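Hpr(Ser) kinase (Coxiella burnetii, PDB 3TQF) probably uses ATP to phosphorylate a serine of the phosphocarrier protein HPr, and removes that phosphate again, as a bifunctional kinase/phosphatase. Local coordinates at residues Ser30-Ala35 with Arg139-Leu144; Val48-Gln53 with Ser61-Ala66; Gly68-Leu71 with Ile77-Val80; His96-Leu101 with Arg119-Leu124; Pro129-Pro134 with Glu146-Asn151. All coordinates share one frame; numbering follows the deposited sequence.

Contact 1: Ser30-Ala35 with Arg139-Leu144. With PO4 (phosphate ion), chain C.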
# COMPACT_ATOMS: atom_id res chain seq x y z
N SER A 30 -3.95 -6.55 -12.92
CA SER A 30 -2.53 -6.89 -13.09
C SER A 30 -1.67 -6.23 -12.02
O SER A 30 -0.67 -6.79 -11.57
CB SER A 30 -2.04 -6.49 -14.48
OG SER A 30 -2.57 -7.36 -15.48
N GLU A 31 -2.07 -5.03 -11.61
CA GLU A 31 -1.41 -4.33 -10.52
C GLU A 31 -1.64 -5.07 -9.20
O GLU A 31 -0.77 -5.09 -8.34
CB GLU A 31 -1.92 -2.89 -10.42
CG GLU A 31 -1.45 -1.97 -11.56
CD GLU A 31 -2.38 -1.96 -12.78
OE1 GLU A 31 -2.89 -3.02 -13.18
OE2 GLU A 31 -2.58 -0.86 -13.35
N LEU A 32 -2.81 -5.68 -9.05
CA LEU A 32 -3.10 -6.49 -7.87
C LEU A 32 -2.23 -7.74 -7.83
O LEU A 32 -1.74 -8.11 -6.76
CB LEU A 32 -4.58 -6.88 -7.83
CG LEU A 32 -5.04 -7.79 -6.69
CD1 LEU A 32 -4.62 -7.22 -5.34
CD2 LEU A 32 -6.56 -7.98 -6.75
N SER A 33 -2.05 -8.40 -8.97
CA SER A 33 -1.17 -9.57 -9.05
C SER A 33 0.23 -9.21 -8.57
O SER A 33 0.76 -9.86 -7.68
CB SER A 33 -1.10 -10.13 -10.47
OG SER A 33 -2.31 -10.77 -10.84
N LEU A 34 0.79 -8.15 -9.13
CA LEU A 34 2.12 -7.68 -8.75
C LEU A 34 2.21 -7.47 -7.24
O LEU A 34 3.13 -7.97 -6.59
CB LEU A 34 2.48 -6.38 -9.48
CG LEU A 34 3.94 -5.91 -9.39
CD1 LEU A 34 4.88 -6.93 -10.02
CD2 LEU A 34 4.13 -4.55 -10.05
N ALA A 35 1.26 -6.73 -6.68
CA ALA A 35 1.24 -6.44 -5.24
C ALA A 35 1.18 -7.73 -4.41
O ALA A 35 1.88 -7.86 -3.41
CB ALA A 35 0.09 -5.53 -4.89
N ARG A 139 -7.66 1.29 -0.48
CA ARG A 139 -7.88 0.76 0.87
C ARG A 139 -6.98 -0.45 1.09
O ARG A 139 -7.27 -1.30 1.94
CB ARG A 139 -9.35 0.38 1.06
CG ARG A 139 -10.32 1.52 0.83
CD ARG A 139 -11.68 1.23 1.42
NE ARG A 139 -12.60 2.33 1.16
CZ ARG A 139 -13.88 2.35 1.55
NH1 ARG A 139 -14.40 1.33 2.22
NH2 ARG A 139 -14.63 3.40 1.25
N ASN A 140 -5.89 -0.50 0.34
CA ASN A 140 -4.93 -1.60 0.40
C ASN A 140 -5.57 -2.90 -0.05
O ASN A 140 -5.60 -3.88 0.69
CB ASN A 140 -4.31 -1.71 1.81
CG ASN A 140 -2.86 -2.22 1.79
OD1 ASN A 140 -2.50 -3.11 1.00
ND2 ASN A 140 -2.03 -1.64 2.65
N LEU A 141 -6.06 -2.89 -1.29
CA LEU A 141 -6.70 -4.05 -1.91
C LEU A 141 -5.89 -5.35 -1.83
O LEU A 141 -6.47 -6.41 -1.63
CB LEU A 141 -7.05 -3.74 -3.37
CG LEU A 141 -7.79 -4.81 -4.17
CD1 LEU A 141 -9.13 -5.15 -3.54
CD2 LEU A 141 -7.99 -4.33 -5.60
N PRO A 142 -4.55 -5.28 -1.98
CA PRO A 142 -3.78 -6.52 -1.84
C PRO A 142 -3.96 -7.17 -0.48
O PRO A 142 -4.15 -8.38 -0.40
CB PRO A 142 -2.34 -6.06 -2.03
CG PRO A 142 -2.44 -4.84 -2.85
CD PRO A 142 -3.70 -4.16 -2.41
N LEU A 143 -3.91 -6.36 0.57
CA LEU A 143 -4.09 -6.87 1.93
C LEU A 143 -5.51 -7.40 2.10
O LEU A 143 -5.71 -8.40 2.78
CB LEU A 143 -3.81 -5.77 2.96
CG LEU A 143 -3.99 -6.15 4.43
CD1 LEU A 143 -2.95 -7.15 4.87
CD2 LEU A 143 -3.93 -4.91 5.30
N LEU A 144 -6.48 -6.74 1.49
CA LEU A 144 -7.87 -7.14 1.61
C LEU A 144 -8.11 -8.49 0.96
O LEU A 144 -8.74 -9.37 1.54
CB LEU A 144 -8.79 -6.08 1.01
CG LEU A 144 -8.75 -4.69 1.67
CD1 LEU A 144 -9.84 -3.80 1.11
CD2 LEU A 144 -8.85 -4.80 3.18
P PO4 C . -6.19 -4.28 -15.33
O1 PO4 C . -7.33 -4.57 -14.39
O2 PO4 C . -6.72 -4.15 -16.74
O3 PO4 C . -5.52 -3.00 -14.90
O4 PO4 C . -5.19 -5.40 -15.26
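The Pro142 ring takes both Leu32 and Ala35 on one side. Leu32 CD1 lies over that face, nearest Pro142 CA at 3.7 Å, while Ala35 CB meets the corner at Pro142 CG, 3.3 Å away, from the same side of the ring but beyond its rim. With CG anti to the backbone N (chi1 178°), Leu32 runs out from its helix far enough for its other methyl, CD2, to meet Leu141 CD2 at 4.1 Å; the two leucines cross at about a right angle. This apolar patch joins helix 29-38 to the first turn of helix 141-165, just after the N-cap residue Asn140. At the far end of segment 30-35, Ser30 N gives a nearly straight bond (166°) to phosphate O4 at 2.9 Å, and Ser30 OG lies near the same oxygen. The backbone amides of Asn26, Gly28 and Lys29 also hold the phosphate. Glu31 forms a salt bridge with Arg139 of the third subunit, and Arg139 reaches Glu31 of the second in the same way. A strand-loop-helix whose amides wrap a phosphate is consistent with the P-loop (Walker A) of the HPr kinase family.

Contact 2: Val48-Gln53 with Ser61-Ala66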
# COMPACT_ATOMS: atom_id res chain seq x y z
N VAL A 48 -4.99 -15.23 -19.31
CA VAL A 48 -5.66 -16.47 -19.75
C VAL A 48 -5.07 -17.71 -19.09
O VAL A 48 -3.87 -17.77 -18.85
CB VAL A 48 -5.58 -16.63 -21.28
CG1 VAL A 48 -6.08 -17.99 -21.72
CG2 VAL A 48 -6.40 -15.54 -21.95
N ILE A 49 -5.92 -18.69 -18.80
CA ILE A 49 -5.54 -19.90 -18.08
C ILE A 49 -6.01 -21.14 -18.82
O ILE A 49 -7.17 -21.21 -19.22
CB ILE A 49 -6.19 -19.96 -16.68
CG1 ILE A 49 -6.07 -18.63 -15.95
CG2 ILE A 49 -5.57 -21.04 -15.84
CD1 ILE A 49 -7.02 -18.53 -14.80
N ASP A 50 -5.13 -22.13 -18.98
CA ASP A 50 -5.56 -23.44 -19.44
C ASP A 50 -6.10 -24.22 -18.25
O ASP A 50 -5.50 -24.22 -17.18
CB ASP A 50 -4.40 -24.21 -20.08
CG ASP A 50 -3.89 -23.57 -21.36
OD1 ASP A 50 -4.37 -22.47 -21.73
OD2 ASP A 50 -3.00 -24.16 -22.00
N LEU A 51 -7.25 -24.88 -18.44
CA LEU A 51 -7.89 -25.67 -17.40
C LEU A 51 -7.99 -27.13 -17.82
O LEU A 51 -8.10 -27.43 -19.00
CB LEU A 51 -9.29 -25.13 -17.11
CG LEU A 51 -9.44 -23.70 -16.57
CD1 LEU A 51 -10.91 -23.36 -16.46
CD2 LEU A 51 -8.75 -23.52 -15.22
N LYS A 52 -7.95 -28.03 -16.84
CA LYS A 52 -8.15 -29.46 -17.09
C LYS A 52 -8.55 -30.20 -15.82
O LYS A 52 -8.35 -29.70 -14.71
CB LYS A 52 -6.88 -30.09 -17.68
CG LYS A 52 -5.67 -30.03 -16.75
CD LYS A 52 -4.45 -30.71 -17.37
CE LYS A 52 -3.20 -30.50 -16.50
NZ LYS A 52 -2.01 -31.23 -17.02
N GLN A 53 -9.11 -31.39 -15.99
CA GLN A 53 -9.49 -32.25 -14.87
C GLN A 53 -8.54 -33.45 -14.74
O GLN A 53 -8.40 -34.23 -15.68
CB GLN A 53 -10.93 -32.73 -15.01
CG GLN A 53 -11.92 -31.93 -14.19
CD GLN A 53 -13.35 -32.38 -14.40
OE1 GLN A 53 -13.63 -33.58 -14.52
NE2 GLN A 53 -14.26 -31.42 -14.46
N SER A 61 -3.34 -24.14 -15.49
CA SER A 61 -1.96 -24.04 -15.95
C SER A 61 -1.82 -22.93 -16.99
O SER A 61 -2.73 -22.67 -17.76
CB SER A 61 -1.50 -25.37 -16.53
OG SER A 61 -2.56 -25.98 -17.25
N CYS A 62 -0.65 -22.29 -16.99
CA CYS A 62 -0.36 -21.18 -17.89
C CYS A 62 0.29 -21.76 -19.14
O CYS A 62 1.16 -22.62 -19.04
CB CYS A 62 0.60 -20.21 -17.21
SG CYS A 62 0.77 -18.55 -17.95
N PRO A 63 -0.13 -21.29 -20.33
CA PRO A 63 0.56 -21.75 -21.54
C PRO A 63 1.97 -21.15 -21.61
O PRO A 63 2.20 -20.07 -21.07
CB PRO A 63 -0.32 -21.22 -22.68
CG PRO A 63 -1.13 -20.13 -22.10
CD PRO A 63 -1.22 -20.34 -20.62
N SER A 64 2.89 -21.87 -22.24
CA SER A 64 4.29 -21.42 -22.37
C SER A 64 4.39 -20.03 -23.00
O SER A 64 3.39 -19.43 -23.37
CB SER A 64 5.10 -22.41 -23.23
OG SER A 64 4.87 -23.76 -22.85
N VAL A 65 5.61 -19.53 -23.12
CA VAL A 65 5.89 -18.27 -23.80
C VAL A 65 5.43 -17.10 -22.95
O VAL A 65 6.23 -16.23 -22.60
CB VAL A 65 5.25 -18.18 -25.22
CG1 VAL A 65 5.72 -16.93 -25.95
CG2 VAL A 65 5.59 -19.43 -26.03
N ALA A 66 4.14 -17.08 -22.62
CA ALA A 66 3.58 -16.10 -21.68
C ALA A 66 3.92 -16.42 -20.23
O ALA A 66 3.80 -15.55 -19.37
CB ALA A 66 2.07 -16.03 -21.84
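Asp50 and Ser61 face each other as an antiparallel hydrogen-bonded pair, their CB atoms on the same side of the sheet, and Pro63 turns a ring face to the Asp50 carboxylate. Two backbone bonds fix the pair: Asp50 N to Ser61 O at 2.7 Å, bent to 140° at the hydrogen, and Ser61 N to Asp50 O, also 2.7 Å but almost straight and in the carbonyl plane. The Ser61 hydroxyl sits between its own backbone N and carbonyl carbon (chi1 38°), a rotation that brings OG back over the neighbouring strand, where it makes a weak bond of 3.4 Å to Asp50 O. That carbonyl oxygen is therefore shared by an amide and a hydroxyl of one residue. The Asp50 carboxylate lies over one face of the Pro63 ring, with OD1 4.0 Å from Pro63 CD and OD2 4.0 Å from Pro63 CB, a van der Waals contact. Ile49 CG2 rests against the Ser61 backbone, 3.8 Å from Ser61 O, while the rest of that side chain leads away from the segment. Beyond Ser61 the chain leaves the sheet, and Cys62 is tied by a disulfide to Cys45, just before strand 48-53. The arrangement is the open end of a beta hairpin, strands 48-53 and 58-61, at the surface of the kinase domain, with strand 5-8 pairing along the other edge of 48-53.

Contact 3: Gly68-Leu71 with Ile77-Val80; sequences GYIL and IIDV
Strands 69-72 and 76-79 make a two-stranded antiparallel beta hairpin that lies against the helix following the presumed P-loop. Its centre is the hydrogen-bonded pair Ile70 and Ile78: Ile78 N reaches Ile70 O at 2.8 Å, and Ile70 N reaches Ile78 O at 3.2 Å, tilted out of the carbonyl plane. A third bond, Val80 N to Gly68 O at 3.0 Å, extends the pairing to the point where helix 80-84 begins. Tyr69, Leu71, Ile77 and Asp79 share one face of the hairpin. There the Tyr69 ring crosses Ile77 obliquely, CD1 3.4 Å from Ile77 CG2, and its CE1 lies 3.7 Å from Asp79 CB, with ring and carboxylate planes 46° apart. Ile77 CD1 meets Leu71 CD1 at 4.2 Å, the two side chains crossing nearly at right angles. On the other face Ile70 CD1 packs on Val80 CG2 at 3.9 Å; Ile70 also touches Ser33, and Ile78 touches Leu34, both of helix 29-38. Asp79, with CG anti to its amide nitrogen (chi1 -172°), caps the helix start through a weak bond from Lys82 N to OD1. The chemistry is thus divided: backbone bonds set the register, the Ile70 and Ile78 face is apolar and packs on helix 29-38, and the Tyr69 face carries the Asp79 carboxylate, which weakly caps the helix that follows.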
# COMPACT_ATOMS: atom_id res chain seq x y z
N GLY A 68 5.33 -16.66 -16.72
CA GLY A 68 6.25 -15.85 -15.93
C GLY A 68 6.16 -14.35 -16.17
O GLY A 68 6.80 -13.58 -15.46
N TYR A 69 5.36 -13.94 -17.15
CA TYR A 69 5.26 -12.54 -17.53
C TYR A 69 3.92 -11.91 -17.16
O TYR A 69 2.88 -12.57 -17.23
CB TYR A 69 5.51 -12.38 -19.03
CG TYR A 69 6.91 -12.74 -19.45
CD1 TYR A 69 7.96 -11.86 -19.26
CD2 TYR A 69 7.19 -13.98 -20.02
CE1 TYR A 69 9.26 -12.19 -19.64
CE2 TYR A 69 8.48 -14.32 -20.41
CZ TYR A 69 9.50 -13.42 -20.22
OH TYR A 69 10.78 -13.75 -20.59
N ILE A 70 3.97 -10.64 -16.76
CA ILE A 70 2.80 -9.84 -16.40
C ILE A 70 2.89 -8.53 -17.18
O ILE A 70 3.97 -7.97 -17.31
CB ILE A 70 2.79 -9.49 -14.89
CG1 ILE A 70 2.29 -10.67 -14.07
CG2 ILE A 70 1.92 -8.27 -14.60
CD1 ILE A 70 2.20 -10.36 -12.57
N LEU A 71 1.76 -8.05 -17.68
CA LEU A 71 1.71 -6.75 -18.33
C LEU A 71 1.01 -5.74 -17.42
O LEU A 71 -0.08 -6.00 -16.92
CB LEU A 71 0.96 -6.85 -19.67
CG LEU A 71 0.76 -5.54 -20.45
CD1 LEU A 71 2.09 -4.97 -20.91
CD2 LEU A 71 -0.17 -5.76 -21.63
N ILE A 77 5.98 -5.12 -19.97
CA ILE A 77 6.17 -6.51 -19.55
C ILE A 77 7.05 -6.59 -18.30
O ILE A 77 7.99 -5.81 -18.14
CB ILE A 77 6.78 -7.35 -20.69
CG1 ILE A 77 5.76 -7.51 -21.82
CG2 ILE A 77 7.22 -8.72 -20.19
CD1 ILE A 77 4.53 -8.32 -21.42
N ILE A 78 6.72 -7.53 -17.42
CA ILE A 78 7.47 -7.76 -16.20
C ILE A 78 7.86 -9.23 -16.12
O ILE A 78 7.00 -10.09 -15.92
CB ILE A 78 6.64 -7.41 -14.94
CG1 ILE A 78 6.18 -5.95 -14.97
CG2 ILE A 78 7.44 -7.67 -13.67
CD1 ILE A 78 5.21 -5.59 -13.86
N ASP A 79 9.15 -9.51 -16.27
CA ASP A 79 9.70 -10.85 -16.05
C ASP A 79 9.70 -11.10 -14.54
O ASP A 79 10.67 -10.79 -13.86
CB ASP A 79 11.11 -10.96 -16.63
CG ASP A 79 11.67 -12.38 -16.62
OD1 ASP A 79 11.12 -13.25 -15.91
OD2 ASP A 79 12.67 -12.63 -17.33
N VAL A 80 8.61 -11.66 -14.03
CA VAL A 80 8.42 -11.82 -12.59
C VAL A 80 9.52 -12.66 -11.92
O VAL A 80 10.00 -12.29 -10.86
CB VAL A 80 7.02 -12.39 -12.24
CG1 VAL A 80 6.94 -12.82 -10.79
CG2 VAL A 80 5.94 -11.37 -12.55

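Contact 4: His96-Leu101 with Arg119-Leu124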
# COMPACT_ATOMS: atom_id res chain seq x y z
N HIS A 96 -9.13 -23.30 -6.26
CA HIS A 96 -9.90 -23.39 -5.01
C HIS A 96 -10.98 -22.31 -4.89
O HIS A 96 -12.05 -22.56 -4.35
CB HIS A 96 -8.96 -23.29 -3.81
CG HIS A 96 -8.07 -24.48 -3.65
ND1 HIS A 96 -8.39 -25.55 -2.84
CD2 HIS A 96 -6.87 -24.78 -4.20
CE1 HIS A 96 -7.43 -26.45 -2.90
NE2 HIS A 96 -6.49 -26.01 -3.72
N LEU A 97 -10.68 -21.11 -5.38
CA LEU A 97 -11.54 -19.97 -5.19
C LEU A 97 -11.54 -19.08 -6.42
O LEU A 97 -10.53 -19.00 -7.13
CB LEU A 97 -11.07 -19.17 -3.97
CG LEU A 97 -11.79 -17.87 -3.59
CD1 LEU A 97 -13.17 -18.16 -3.03
CD2 LEU A 97 -10.94 -17.10 -2.58
N SER A 98 -12.66 -18.43 -6.66
CA SER A 98 -12.81 -17.47 -7.74
C SER A 98 -13.30 -16.15 -7.15
O SER A 98 -14.40 -16.10 -6.62
CB SER A 98 -13.81 -18.00 -8.76
OG SER A 98 -14.27 -16.97 -9.62
N ILE A 99 -12.48 -15.11 -7.23
CA ILE A 99 -12.89 -13.79 -6.75
C ILE A 99 -13.22 -12.90 -7.94
O ILE A 99 -12.44 -12.79 -8.88
CB ILE A 99 -11.80 -13.12 -5.90
CG1 ILE A 99 -11.50 -13.95 -4.65
CG2 ILE A 99 -12.24 -11.72 -5.49
CD1 ILE A 99 -10.31 -13.46 -3.88
N SER A 100 -14.38 -12.26 -7.88
CA SER A 100 -14.85 -11.38 -8.92
C SER A 100 -14.90 -9.96 -8.37
O SER A 100 -15.75 -9.65 -7.53
CB SER A 100 -16.24 -11.82 -9.39
OG SER A 100 -16.67 -11.06 -10.50
N LEU A 101 -13.98 -9.11 -8.83
CA LEU A 101 -13.88 -7.73 -8.36
C LEU A 101 -14.96 -6.89 -8.99
O LEU A 101 -15.01 -6.78 -10.21
CB LEU A 101 -12.51 -7.14 -8.70
CG LEU A 101 -11.27 -7.82 -8.12
CD1 LEU A 101 -10.03 -7.19 -8.69
CD2 LEU A 101 -11.27 -7.75 -6.60
N ARG A 119 -21.01 -16.89 -3.91
CA ARG A 119 -21.77 -17.54 -4.97
C ARG A 119 -20.99 -18.79 -5.38
O ARG A 119 -20.00 -19.13 -4.75
CB ARG A 119 -21.95 -16.60 -6.16
CG ARG A 119 -22.83 -15.38 -5.88
CD ARG A 119 -23.62 -15.00 -7.12
NE ARG A 119 -24.20 -13.66 -7.08
CZ ARG A 119 -25.23 -13.29 -6.31
NH1 ARG A 119 -25.81 -14.14 -5.47
NH2 ARG A 119 -25.68 -12.04 -6.37
N THR A 120 -21.46 -19.47 -6.43
CA THR A 120 -20.75 -20.62 -7.00
C THR A 120 -20.55 -20.43 -8.50
O THR A 120 -21.44 -19.95 -9.20
CB THR A 120 -21.53 -21.93 -6.77
OG1 THR A 120 -21.75 -22.12 -5.37
CG2 THR A 120 -20.75 -23.12 -7.31
N GLU A 121 -19.36 -20.80 -8.98
CA GLU A 121 -19.04 -20.83 -10.40
C GLU A 121 -18.90 -22.27 -10.85
O GLU A 121 -18.24 -23.07 -10.19
CB GLU A 121 -17.71 -20.12 -10.67
CG GLU A 121 -17.81 -18.62 -10.75
CD GLU A 121 -17.43 -18.07 -12.11
OE1 GLU A 121 -18.10 -18.42 -13.10
OE2 GLU A 121 -16.45 -17.30 -12.17
N ILE A 122 -19.51 -22.60 -11.99
CA ILE A 122 -19.34 -23.91 -12.60
C ILE A 122 -18.19 -23.82 -13.59
O ILE A 122 -18.32 -23.22 -14.66
CB ILE A 122 -20.61 -24.39 -13.33
CG1 ILE A 122 -21.87 -24.18 -12.47
CG2 ILE A 122 -20.48 -25.86 -13.70
CD1 ILE A 122 -21.73 -24.66 -11.05
N ILE A 123 -17.05 -24.41 -13.23
CA ILE A 123 -15.88 -24.45 -14.10
C ILE A 123 -15.64 -25.90 -14.52
O ILE A 123 -15.23 -26.73 -13.72
CB ILE A 123 -14.63 -23.88 -13.39
CG1 ILE A 123 -14.96 -22.53 -12.74
CG2 ILE A 123 -13.49 -23.73 -14.39
CD1 ILE A 123 -13.76 -21.81 -12.15
N LEU A 124 -15.91 -26.20 -15.79
CA LEU A 124 -15.87 -27.57 -16.30
C LEU A 124 -16.65 -28.52 -15.40
O LEU A 124 -16.18 -29.61 -15.08
CB LEU A 124 -14.43 -28.05 -16.47
CG LEU A 124 -13.58 -27.22 -17.44
CD1 LEU A 124 -12.16 -27.78 -17.52
CD2 LEU A 124 -14.23 -27.19 -18.81
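Ser98 and Glu121 make the one direct meeting of these strands, and it is polar. The hydroxyl of Ser98 donates to the Glu121 carboxylate, OG to OE2, over 3.4 Å, a weak hydrogen bond. Ser98 holds OG trans to the backbone N (chi1 163°); in Glu121 the bend at chi2 (-117°) swings the carboxylate toward Ser98, and its rotation about chi3 presents OE2. Van der Waals contact adds little: Glu121 CG stands 4.1 Å from Ser98 OG, and the total buried surface is only 80 Å². Both CB atoms point into the gap between the segments, whose nearest CA atoms, those of Ser98 and Glu121, are 7.6 Å apart, too far for direct strand pairing. Charge enters through Lys130, whose NZ forms a long, weak ion pair with Glu121 OE2 while its side chain also touches Ser98. The amino group would probably offset some of the carboxylate's negative charge next to the buried hydroxyl. Backbone bonding runs through the strand between: Ser98 bonds to Pro129 and Ile131 of strand 126-134, which pairs in parallel with 92-102 and antiparallel with 117-123. The contact therefore spans the middle strand of three, on the face where Lys130 lies, whereas Ile99 turns the other way onto Leu148 and Val149 of helix 141-165. Strand 17-23 flanks 92-102 on its other edge.

Contact 5: Pro129-Pro134 with Glu146-Asn151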
# COMPACT_ATOMS: atom_id res chain seq x y z
N PRO A 129 -16.22 -22.13 -5.30
CA PRO A 129 -16.78 -21.00 -4.55
C PRO A 129 -16.36 -19.67 -5.17
O PRO A 129 -15.23 -19.54 -5.64
CB PRO A 129 -16.18 -21.16 -3.16
CG PRO A 129 -15.78 -22.58 -3.05
CD PRO A 129 -15.51 -23.08 -4.43
N LYS A 130 -17.28 -18.71 -5.16
CA LYS A 130 -17.06 -17.43 -5.82
C LYS A 130 -17.46 -16.29 -4.89
O LYS A 130 -18.55 -16.31 -4.33
CB LYS A 130 -17.90 -17.35 -7.10
CG LYS A 130 -17.56 -16.20 -8.02
CD LYS A 130 -18.72 -15.89 -8.95
CE LYS A 130 -18.28 -15.16 -10.21
NZ LYS A 130 -19.21 -15.42 -11.35
N ILE A 131 -16.58 -15.31 -4.73
CA ILE A 131 -16.87 -14.15 -3.91
C ILE A 131 -16.99 -12.93 -4.80
O ILE A 131 -16.18 -12.74 -5.69
CB ILE A 131 -15.76 -13.91 -2.86
CG1 ILE A 131 -15.62 -15.13 -1.95
CG2 ILE A 131 -16.06 -12.66 -2.04
CD1 ILE A 131 -14.56 -14.99 -0.88
N LEU A 132 -18.01 -12.13 -4.56
CA LEU A 132 -18.13 -10.82 -5.19
C LEU A 132 -17.52 -9.80 -4.24
O LEU A 132 -18.04 -9.58 -3.16
CB LEU A 132 -19.60 -10.47 -5.47
CG LEU A 132 -20.42 -11.41 -6.35
CD1 LEU A 132 -21.77 -10.78 -6.65
CD2 LEU A 132 -19.72 -11.75 -7.65
N PHE A 133 -16.40 -9.19 -4.63
CA PHE A 133 -15.70 -8.26 -3.76
C PHE A 133 -15.77 -6.83 -4.28
O PHE A 133 -15.35 -6.56 -5.40
CB PHE A 133 -14.24 -8.66 -3.58
CG PHE A 133 -13.56 -7.94 -2.46
CD1 PHE A 133 -12.78 -6.83 -2.70
CD2 PHE A 133 -13.76 -8.34 -1.15
CE1 PHE A 133 -12.17 -6.15 -1.67
CE2 PHE A 133 -13.16 -7.66 -0.11
CZ PHE A 133 -12.36 -6.57 -0.37
N PRO A 134 -16.27 -5.89 -3.45
CA PRO A 134 -16.36 -4.49 -3.84
C PRO A 134 -15.00 -3.83 -3.87
O PRO A 134 -14.24 -3.94 -2.91
CB PRO A 134 -17.22 -3.88 -2.75
CG PRO A 134 -16.96 -4.71 -1.56
CD PRO A 134 -16.73 -6.09 -2.06
N GLU A 146 -5.77 -10.74 0.21
CA GLU A 146 -5.02 -11.74 0.98
C GLU A 146 -5.80 -12.19 2.20
O GLU A 146 -5.84 -13.37 2.52
CB GLU A 146 -3.66 -11.19 1.41
CG GLU A 146 -2.88 -12.10 2.36
CD GLU A 146 -1.61 -11.46 2.86
OE1 GLU A 146 -0.60 -11.47 2.13
OE2 GLU A 146 -1.61 -10.95 3.99
N THR A 147 -6.42 -11.24 2.89
CA THR A 147 -7.21 -11.52 4.08
C THR A 147 -8.48 -12.30 3.73
O THR A 147 -8.87 -13.22 4.44
CB THR A 147 -7.58 -10.23 4.82
OG1 THR A 147 -6.39 -9.47 5.07
CG2 THR A 147 -8.27 -10.53 6.14
N LEU A 148 -9.11 -11.93 2.61
CA LEU A 148 -10.29 -12.63 2.11
C LEU A 148 -9.99 -14.10 1.83
O LEU A 148 -10.81 -14.97 2.10
CB LEU A 148 -10.79 -11.98 0.83
CG LEU A 148 -12.12 -12.48 0.27
CD1 LEU A 148 -13.28 -11.95 1.10
CD2 LEU A 148 -12.25 -12.05 -1.18
N VAL A 149 -8.81 -14.36 1.26
CA VAL A 149 -8.42 -15.71 0.85
C VAL A 149 -8.06 -16.56 2.06
O VAL A 149 -8.42 -17.72 2.12
CB VAL A 149 -7.23 -15.68 -0.14
CG1 VAL A 149 -6.72 -17.09 -0.41
CG2 VAL A 149 -7.63 -15.01 -1.44
N ARG A 150 -7.36 -15.97 3.02
CA ARG A 150 -6.98 -16.68 4.25
C ARG A 150 -8.22 -17.03 5.07
O ARG A 150 -8.28 -18.11 5.67
CB ARG A 150 -6.01 -15.83 5.09
CG ARG A 150 -4.66 -15.63 4.42
CD ARG A 150 -3.82 -14.62 5.17
NE ARG A 150 -3.41 -15.15 6.47
CZ ARG A 150 -3.10 -14.41 7.53
NH1 ARG A 150 -3.15 -13.08 7.48
NH2 ARG A 150 -2.75 -15.01 8.66
N ASN A 151 -9.19 -16.13 5.10
CA ASN A 151 -10.48 -16.40 5.75
C ASN A 151 -11.21 -17.53 5.07
O ASN A 151 -11.84 -18.35 5.73
CB ASN A 151 -11.37 -15.14 5.76
CG ASN A 151 -11.33 -14.40 7.08
OD1 ASN A 151 -10.38 -14.53 7.85
ND2 ASN A 151 -12.36 -13.63 7.35
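Leu148 reaches from its helix to Ile131 and Phe133 on the strand, and these three buried side chains make up the whole contact. Leu148 and Ile131 meet tip to tip: Ile131 CD1 lies 3.7 Å from Leu148 CG and 3.8 Å from each of its methyls, CD1 and CD2, so that it rests over the flat of the isopropyl group, on the side away from CB. The same CD2 methyl comes at a slant to the Phe133 ring, 4.0 Å from Phe133 CD2, as the two side chains slide past one another in opposite directions. Leu148 extends with its CG pointing opposite the backbone N (chi1 -172°), which carries the branch across to the sheet. In the next shell, Pro134 CD lies over one face of the Phe133 ring, near its rim, 3.7 Å above the plane, and Leu141 and Leu144 pack on Phe133 from the same helix. Gly74 of the second subunit also packs on Phe133 and Leu148. The helix is anchored elsewhere by Glu146, salt-bridged to Arg39 and hydrogen-bonded to His41. Helix 141-165 thus lies across the mixed sheet, with Leu148 set over strand 126-134 and also touching Ile99 of the adjoining parallel strand 92-102.

How the contacts relate
Contacts 4 and 5, centres about 10 Å apart, share the main sheet: strand 126-134 lies between the strands of contact 4, with probable backbone bonds to both. Contacts 1 and 5 share helix 141-165, and Leu141 CD1 lies 3.7 Å from Phe133 CE1. Contact 1 holds the phosphate at the presumed P-loop; contact 3, about 16 Å from it between centres, packs on helix 29-38, which follows that loop, with Leu34 CD1 4.1 Å from Ile78 CD1. Contact 2 joins the sheet away from this site, about 22 Å from contact 1 between centres, and packs on contact 4 through Leu51 and Ile123. Contacts 3 and 5 lie on opposite sides of the chain's centre.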